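Local coordinates for putative HMP/thiamine permease protein YkoE (Bacillus subtilis, PDB 5EDL), which binds thiamine as the S component of an energy coupling factor vitamin transporter and probably moves its substrate across the cell membrane, at residues Glu41-Tyr44 / Gly45-Ile49; Ala124-Ile127 / Tyr128-Val132; Gly141-Leu144 / Ile145-Val148. All blocks are in the same frame, centred on the assembly; numbering follows the deposited sequence.

Contact 1: Glu41-Tyr44 / Gly45-Ile49; sequences EPIY and GIWFI. With VIB (3-(4-amino-2-methyl-pyrimidin-5-ylmethyl)-5-(2-hydroxy-ethyl)-4-methyl-thiazol-3-ium), chain B.
Tyr44, Trp47 and Phe48 form an aromatic cluster in the thiamine pocket, on the segment of chain that leads into helix 49-58. The backbone turns tightly here: Ile46 N donates to Ile43 O, and Trp47 N to Tyr44 O at 3.0 Å, each bond linking a residue to the one three before it. This brings the indole back against the phenol. Trp47 presents the edge of its six-membered ring to the face of Tyr44, an edge-to-face pair with the planes at 78° and CE3 3.6 Å from Tyr44 CD1. Phe48 comes to the same tyrosine from another direction, its CZ 3.5 Å from Tyr44 CD1, with the two rings oblique. Trp47 has CG anti to its own carbonyl carbon (chi1 -70°), and from there one indole face meets the substrate. The bridging carbon C7A of thiamine lies over the centre of that face, 3.3 Å above the plane, and the aminopyrimidine extends along it, while Ile46 CG2 approaches the opposite face near the rim. Trp47 NE1 bonds to Tyr21 O, which limits how far the indole can swing, and Ile43 CD1 touches its far corner at CH2. The Tyr44 ring also makes a cation-pi contact with Arg150 of helix 140-170. Its hydroxyl reaches both halves of the ligand: Tyr44 OH receives a weak, bent bond from the amino group N4A at 3.1 Å, and donates to the hydroxyl O1 of thiamine at 2.7 Å.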
# COMPACT_ATOMS: atom_id res chain seq x y z
N GLU A 41 12.76 4.49 -8.07
CA GLU A 41 12.38 3.11 -7.77
C GLU A 41 12.52 2.75 -6.27
O GLU A 41 11.66 2.06 -5.73
CB GLU A 41 13.19 2.15 -8.64
CG GLU A 41 12.84 2.23 -10.14
CD GLU A 41 11.43 1.74 -10.47
OE1 GLU A 41 10.70 1.30 -9.55
OE2 GLU A 41 11.05 1.77 -11.66
N PRO A 42 13.58 3.23 -5.60
CA PRO A 42 13.72 2.92 -4.17
C PRO A 42 12.55 3.38 -3.29
O PRO A 42 12.29 2.74 -2.26
CB PRO A 42 15.01 3.67 -3.79
CG PRO A 42 15.81 3.64 -5.03
CD PRO A 42 14.78 3.90 -6.13
N ILE A 43 11.86 4.45 -3.67
CA ILE A 43 10.76 4.95 -2.85
C ILE A 43 9.41 4.47 -3.36
O ILE A 43 8.38 4.83 -2.79
CB ILE A 43 10.72 6.51 -2.80
CG1 ILE A 43 10.36 7.10 -4.17
CG2 ILE A 43 12.04 7.07 -2.23
CD1 ILE A 43 10.22 8.61 -4.20
N TYR A 44 9.40 3.65 -4.41
CA TYR A 44 8.15 3.34 -5.12
C TYR A 44 7.09 2.71 -4.21
O TYR A 44 5.91 3.03 -4.32
CB TYR A 44 8.40 2.41 -6.32
CG TYR A 44 7.48 2.73 -7.48
CD1 TYR A 44 6.13 2.41 -7.42
CD2 TYR A 44 7.95 3.41 -8.61
CE1 TYR A 44 5.26 2.73 -8.47
CE2 TYR A 44 7.10 3.73 -9.67
CZ TYR A 44 5.76 3.39 -9.59
OH TYR A 44 4.91 3.71 -10.61
N GLY A 45 7.51 1.84 -3.30
CA GLY A 45 6.58 1.12 -2.45
C GLY A 45 5.71 2.00 -1.57
O GLY A 45 4.66 1.56 -1.09
N ILE A 46 6.13 3.24 -1.34
CA ILE A 46 5.32 4.16 -0.55
C ILE A 46 3.96 4.36 -1.21
O ILE A 46 2.96 4.53 -0.51
CB ILE A 46 5.99 5.55 -0.36
CG1 ILE A 46 5.41 6.26 0.86
CG2 ILE A 46 5.79 6.42 -1.58
CD1 ILE A 46 5.72 5.56 2.20
N TRP A 47 3.91 4.33 -2.54
CA TRP A 47 2.64 4.55 -3.24
C TRP A 47 1.68 3.37 -3.13
O TRP A 47 0.55 3.45 -3.63
CB TRP A 47 2.88 4.89 -4.73
CG TRP A 47 3.49 6.26 -4.91
CD1 TRP A 47 2.96 7.46 -4.52
CD2 TRP A 47 4.73 6.56 -5.55
NE1 TRP A 47 3.81 8.49 -4.86
CE2 TRP A 47 4.91 7.95 -5.49
CE3 TRP A 47 5.72 5.77 -6.17
CZ2 TRP A 47 6.03 8.58 -6.03
CZ3 TRP A 47 6.83 6.40 -6.69
CH2 TRP A 47 6.98 7.79 -6.61
N PHE A 48 2.13 2.28 -2.50
CA PHE A 48 1.25 1.12 -2.25
C PHE A 48 0.81 0.97 -0.79
O PHE A 48 0.00 0.09 -0.47
CB PHE A 48 1.91 -0.21 -2.63
CG PHE A 48 2.70 -0.20 -3.90
CD1 PHE A 48 2.31 0.57 -4.99
CD2 PHE A 48 3.83 -0.99 -4.02
CE1 PHE A 48 3.06 0.56 -6.16
CE2 PHE A 48 4.58 -1.01 -5.18
CZ PHE A 48 4.20 -0.23 -6.26
N ILE A 49 1.36 1.79 0.10
CA ILE A 49 1.23 1.51 1.53
C ILE A 49 -0.24 1.50 2.00
O ILE A 49 -0.59 0.73 2.88
CB ILE A 49 2.04 2.54 2.38
CG1 ILE A 49 2.15 2.03 3.83
CG2 ILE A 49 1.41 3.92 2.32
CD1 ILE A 49 3.17 2.77 4.65
CM2 VIB B . -1.22 6.44 -6.31
N4A VIB B . 2.80 4.86 -8.61
CM4 VIB B . 6.63 7.39 -10.15
O1 VIB B . 6.38 4.56 -12.77
C7 VIB B . 5.95 5.42 -13.81
C6 VIB B . 6.11 6.84 -13.33
C2 VIB B . 2.86 7.38 -11.13
S1 VIB B . 3.50 7.09 -12.53
C5 VIB B . 5.03 7.08 -12.29
C4 VIB B . 5.28 7.30 -10.88
N3 VIB B . 3.90 7.50 -10.16
C7A VIB B . 3.83 7.78 -8.73
C4A VIB B . 2.02 5.95 -8.07
N3A VIB B . 0.85 5.72 -7.48
C2A VIB B . 0.13 6.76 -6.97
N1A VIB B . 0.63 8.04 -7.04
C6A VIB B . 1.82 8.29 -7.63
C5A VIB B . 2.52 7.23 -8.14

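Contact 2: Ala124-Ile127 / Tyr128-Val132. With MPG ([(Z)-octadec-9-enyl] (2R)-2,3-bis(oxidanyl)propanoate), chain D; VIB (3-(4-amino-2-methyl-pyrimidin-5-ylmethyl)-5-(2-hydroxy-ethyl)-4-methyl-thiazol-3-ium), chain B.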
# COMPACT_ATOMS: atom_id res chain seq x y z
N ALA A 124 2.29 -5.22 -10.83
CA ALA A 124 1.18 -4.65 -11.59
C ALA A 124 1.53 -3.25 -12.14
O ALA A 124 1.22 -2.93 -13.29
CB ALA A 124 -0.07 -4.57 -10.73
N SER A 125 2.17 -2.43 -11.32
CA SER A 125 2.54 -1.10 -11.75
C SER A 125 3.64 -1.19 -12.80
O SER A 125 3.71 -0.36 -13.68
CB SER A 125 2.99 -0.21 -10.57
OG SER A 125 4.11 -0.75 -9.91
N PHE A 126 4.50 -2.21 -12.71
CA PHE A 126 5.56 -2.34 -13.71
C PHE A 126 4.95 -2.69 -15.08
O PHE A 126 5.35 -2.16 -16.11
CB PHE A 126 6.59 -3.39 -13.28
CG PHE A 126 7.99 -3.09 -13.76
CD1 PHE A 126 8.83 -2.27 -13.02
CD2 PHE A 126 8.45 -3.61 -14.95
CE1 PHE A 126 10.11 -2.00 -13.45
CE2 PHE A 126 9.73 -3.33 -15.40
CZ PHE A 126 10.56 -2.53 -14.65
N ILE A 127 3.95 -3.56 -15.07
CA ILE A 127 3.21 -3.87 -16.29
C ILE A 127 2.61 -2.59 -16.88
O ILE A 127 2.77 -2.32 -18.08
CB ILE A 127 2.09 -4.88 -16.03
CG1 ILE A 127 2.70 -6.24 -15.65
CG2 ILE A 127 1.18 -4.97 -17.25
CD1 ILE A 127 1.67 -7.28 -15.25
N TYR A 128 1.94 -1.82 -16.02
CA TYR A 128 1.35 -0.54 -16.43
C TYR A 128 2.40 0.36 -17.11
O TYR A 128 2.14 0.92 -18.17
CB TYR A 128 0.75 0.18 -15.22
CG TYR A 128 0.31 1.60 -15.49
CD1 TYR A 128 1.20 2.67 -15.35
CD2 TYR A 128 -0.99 1.89 -15.89
CE1 TYR A 128 0.80 3.98 -15.61
CE2 TYR A 128 -1.40 3.20 -16.14
CZ TYR A 128 -0.49 4.24 -16.00
OH TYR A 128 -0.89 5.54 -16.25
N ASP A 129 3.57 0.47 -16.50
CA ASP A 129 4.61 1.35 -17.02
C ASP A 129 5.15 0.91 -18.39
O ASP A 129 5.53 1.76 -19.20
CB ASP A 129 5.76 1.44 -16.02
CG ASP A 129 5.40 2.28 -14.80
OD1 ASP A 129 4.48 3.13 -14.89
OD2 ASP A 129 6.05 2.08 -13.76
N LEU A 130 5.20 -0.39 -18.62
CA LEU A 130 5.61 -0.91 -19.93
C LEU A 130 4.61 -0.51 -21.02
O LEU A 130 4.97 -0.37 -22.17
CB LEU A 130 5.79 -2.43 -19.88
CG LEU A 130 7.03 -2.91 -19.13
CD1 LEU A 130 6.92 -4.39 -18.77
CD2 LEU A 130 8.30 -2.63 -19.97
N PHE A 131 3.34 -0.34 -20.65
CA PHE A 131 2.34 0.11 -21.60
C PHE A 131 2.35 1.63 -21.78
O PHE A 131 2.21 2.12 -22.90
CB PHE A 131 0.94 -0.32 -21.15
CG PHE A 131 0.62 -1.75 -21.47
CD1 PHE A 131 0.24 -2.11 -22.75
CD2 PHE A 131 0.72 -2.72 -20.49
CE1 PHE A 131 -0.05 -3.44 -23.05
CE2 PHE A 131 0.43 -4.05 -20.78
CZ PHE A 131 0.05 -4.40 -22.06
N VAL A 132 2.51 2.35 -20.68
CA VAL A 132 2.15 3.75 -20.65
C VAL A 132 3.32 4.70 -20.44
O VAL A 132 3.33 5.78 -21.01
CB VAL A 132 1.10 4.02 -19.54
CG1 VAL A 132 0.87 5.51 -19.37
CG2 VAL A 132 -0.21 3.32 -19.87
C2 MPG D . -3.15 -1.57 -18.33
C3 MPG D . -2.16 -2.32 -17.46
C4 MPG D . -2.81 -3.60 -16.97
C5 MPG D . -1.98 -4.28 -15.89
C6 MPG D . -2.79 -5.41 -15.31
C7 MPG D . -1.94 -6.32 -14.44
C8 MPG D . -2.20 -6.06 -12.97
C9 MPG D . -3.15 -7.09 -12.39
C10 MPG D . -2.68 -8.05 -11.56
C11 MPG D . -1.21 -8.12 -11.20
C12 MPG D . -0.76 -9.57 -11.13
C13 MPG D . 0.29 -9.72 -10.05
O1 MPG D . -3.51 0.75 -18.79
C1 MPG D . -2.54 -0.27 -18.79
CXD MPG D . -3.97 3.02 -19.86
O2 MPG D . -5.36 3.04 -19.63
C21 MPG D . -3.67 3.74 -21.16
O3 MPG D . -3.82 5.13 -20.99
O4 MPG D . -3.00 1.17 -20.96
CX3 MPG D . -3.46 1.59 -19.93
CM2 VIB B . -1.22 6.44 -6.31
N4A VIB B . 2.80 4.86 -8.61
CM4 VIB B . 6.63 7.39 -10.15
O1 VIB B . 6.38 4.56 -12.77
C7 VIB B . 5.95 5.42 -13.81
C6 VIB B . 6.11 6.84 -13.33
C2 VIB B . 2.86 7.38 -11.13
S1 VIB B . 3.50 7.09 -12.53
C5 VIB B . 5.03 7.08 -12.29
C4 VIB B . 5.28 7.30 -10.88
N3 VIB B . 3.90 7.50 -10.16
C7A VIB B . 3.83 7.78 -8.73
C4A VIB B . 2.02 5.95 -8.07
N3A VIB B . 0.85 5.72 -7.48
C2A VIB B . 0.13 6.76 -6.97
N1A VIB B . 0.63 8.04 -7.04
C6A VIB B . 1.82 8.29 -7.63
C5A VIB B . 2.52 7.23 -8.14
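Asp129 is held at both its backbone and its carboxylate: its N-H bonds to Ser125 O at 2.9 Å, and its OD2 accepts the hydroxyl O1 of thiamine at 2.7 Å. OD2 also forms a salt bridge with Arg150, and OD1 bonds to Ser133 OG, so the carboxylate has little freedom to turn. With an alanine in this place, thiamine O1 would probably lose its acceptor and the Arg150 guanidinium a partner for its charge. One turn back, Ser125 OG bonds to Ser121 O within the helix and is also hydrogen-bonded to Arg150 NH1. These residues lie on helix 111-132, a helix predicted to span the membrane, whose four-residue spacing is kept here by further backbone bonds, such as Tyr128 N to Ala124 O at 3.0 Å. While Asp129 faces the substrate, another side of the helix faces a bound lipid, MPG. Ala124 CB comes within 3.4 Å of its carbon C8, and Ile127 CG2 is 3.5 Å from C5. Because this CG2 branch is anti to the Ile127 backbone N, it also meets the aromatic edge of Phe131, lying in the ring plane 3.7 Å from CE2. Farther along the lipid, the headgroup end passes Val132 CG2. Phe126 and Leu130 pack more loosely, with CD2 of the phenylalanine 4.2 Å from CD1 of the leucine.

Contact 3: Gly141-Leu144 / Ile145-Val148; sequences GYLL and IMLV
Residues Gly141 to Val148 run as unbroken alpha helix, with four backbone bonds linking the first four residues to the next four: Ile145 N to Gly141 O, Met146 N to Tyr142 O, Leu147 N to Leu143 O and Val148 N to Leu144 O. They are regular, the Leu147 N to Leu143 O bond measuring 2.9 Å at an N-H...O angle of 165°. Ile145 lays CG1 against Gly141 O, 3.2 Å away, and Val148 CG2 rests in the same manner on Leu144 O. The main side-chain contact joins Tyr142 and Met146. Met146 CG lies over one face of the phenol ring, and a bend at the last torsion (chi3 -66°) brings the methyl back to the ring, CE 3.5 Å from Tyr142 CE2. That same methyl lies 3.9 Å from Leu143 CD2 and thus touches both side chains. The phenol is fixed at its far end as well, where Tyr142 OH bonds to Ile38 N, tying the start of helix 140-170 to the segment after helix 4-35. With Met146 SD 4.2 Å from the centroid of the Tyr142 ring and 33° off its normal, the pair is an oblique Met-aromatic contact one turn apart on helix 140-170, predicted to cross the membrane.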
# COMPACT_ATOMS: atom_id res chain seq x y z
N GLY A 141 18.58 -5.15 -19.00
CA GLY A 141 19.35 -4.92 -17.78
C GLY A 141 18.78 -3.80 -16.90
O GLY A 141 18.62 -3.95 -15.70
N TYR A 142 18.47 -2.67 -17.52
CA TYR A 142 17.90 -1.54 -16.81
C TYR A 142 16.53 -1.88 -16.23
O TYR A 142 16.23 -1.54 -15.09
CB TYR A 142 17.76 -0.35 -17.75
CG TYR A 142 17.50 0.99 -17.09
CD1 TYR A 142 18.43 1.57 -16.23
CD2 TYR A 142 16.34 1.71 -17.39
CE1 TYR A 142 18.20 2.81 -15.66
CE2 TYR A 142 16.11 2.95 -16.84
CZ TYR A 142 17.04 3.50 -15.97
OH TYR A 142 16.80 4.73 -15.41
N LEU A 143 15.71 -2.54 -17.04
CA LEU A 143 14.37 -2.92 -16.60
C LEU A 143 14.43 -3.92 -15.46
O LEU A 143 13.69 -3.81 -14.49
CB LEU A 143 13.57 -3.50 -17.76
CG LEU A 143 13.09 -2.44 -18.77
CD1 LEU A 143 12.49 -3.09 -20.01
CD2 LEU A 143 12.07 -1.53 -18.08
N LEU A 144 15.33 -4.89 -15.58
CA LEU A 144 15.50 -5.91 -14.57
C LEU A 144 15.93 -5.29 -13.24
O LEU A 144 15.40 -5.63 -12.18
CB LEU A 144 16.52 -6.97 -15.02
CG LEU A 144 16.01 -7.93 -16.10
CD1 LEU A 144 17.12 -8.84 -16.65
CD2 LEU A 144 14.85 -8.76 -15.56
N ILE A 145 16.88 -4.37 -13.31
CA ILE A 145 17.34 -3.70 -12.10
C ILE A 145 16.21 -2.88 -11.46
O ILE A 145 16.02 -2.91 -10.24
CB ILE A 145 18.55 -2.79 -12.39
CG1 ILE A 145 19.77 -3.66 -12.75
CG2 ILE A 145 18.87 -1.95 -11.18
CD1 ILE A 145 20.94 -2.88 -13.33
N MET A 146 15.43 -2.18 -12.28
CA MET A 146 14.34 -1.36 -11.75
C MET A 146 13.24 -2.22 -11.12
O MET A 146 12.72 -1.88 -10.06
CB MET A 146 13.74 -0.46 -12.84
CG MET A 146 14.66 0.73 -13.21
SD MET A 146 13.80 2.07 -14.11
CE MET A 146 13.39 1.20 -15.62
N LEU A 147 12.89 -3.33 -11.76
CA LEU A 147 11.88 -4.24 -11.21
C LEU A 147 12.32 -4.80 -9.86
O LEU A 147 11.53 -4.87 -8.92
CB LEU A 147 11.59 -5.40 -12.16
CG LEU A 147 10.55 -6.40 -11.66
CD1 LEU A 147 9.24 -5.72 -11.30
CD2 LEU A 147 10.34 -7.51 -12.70
N VAL A 148 13.58 -5.22 -9.77
CA VAL A 148 14.11 -5.76 -8.53
C VAL A 148 14.03 -4.72 -7.41
O VAL A 148 13.55 -5.01 -6.31
CB VAL A 148 15.55 -6.26 -8.70
CG1 VAL A 148 16.18 -6.48 -7.35
CG2 VAL A 148 15.57 -7.55 -9.52

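Contacts 1 and 2 meet at thiamine, which both touch: Tyr44 OH and Asp129 OD2 lie 3.7 Å apart, and Phe48 CZ packs 3.7 Å from Ser125 OG. Contact 3 lies farther from the ligand, the Met146 side chain about 8 Å from it. It joins contact 2 through Phe126, whose CZ comes 3.4 Å from Leu143 O, so helices 111-132 and 140-170 pack together there. Contact 1 reaches contact 3 through Glu41, where OE2 is 3.7 Å from Met146 CB. On helix 140-170 just beyond contact 3, the Arg150 that pairs with Asp129 also bridges Glu41 of contact 1, connecting the other two contacts.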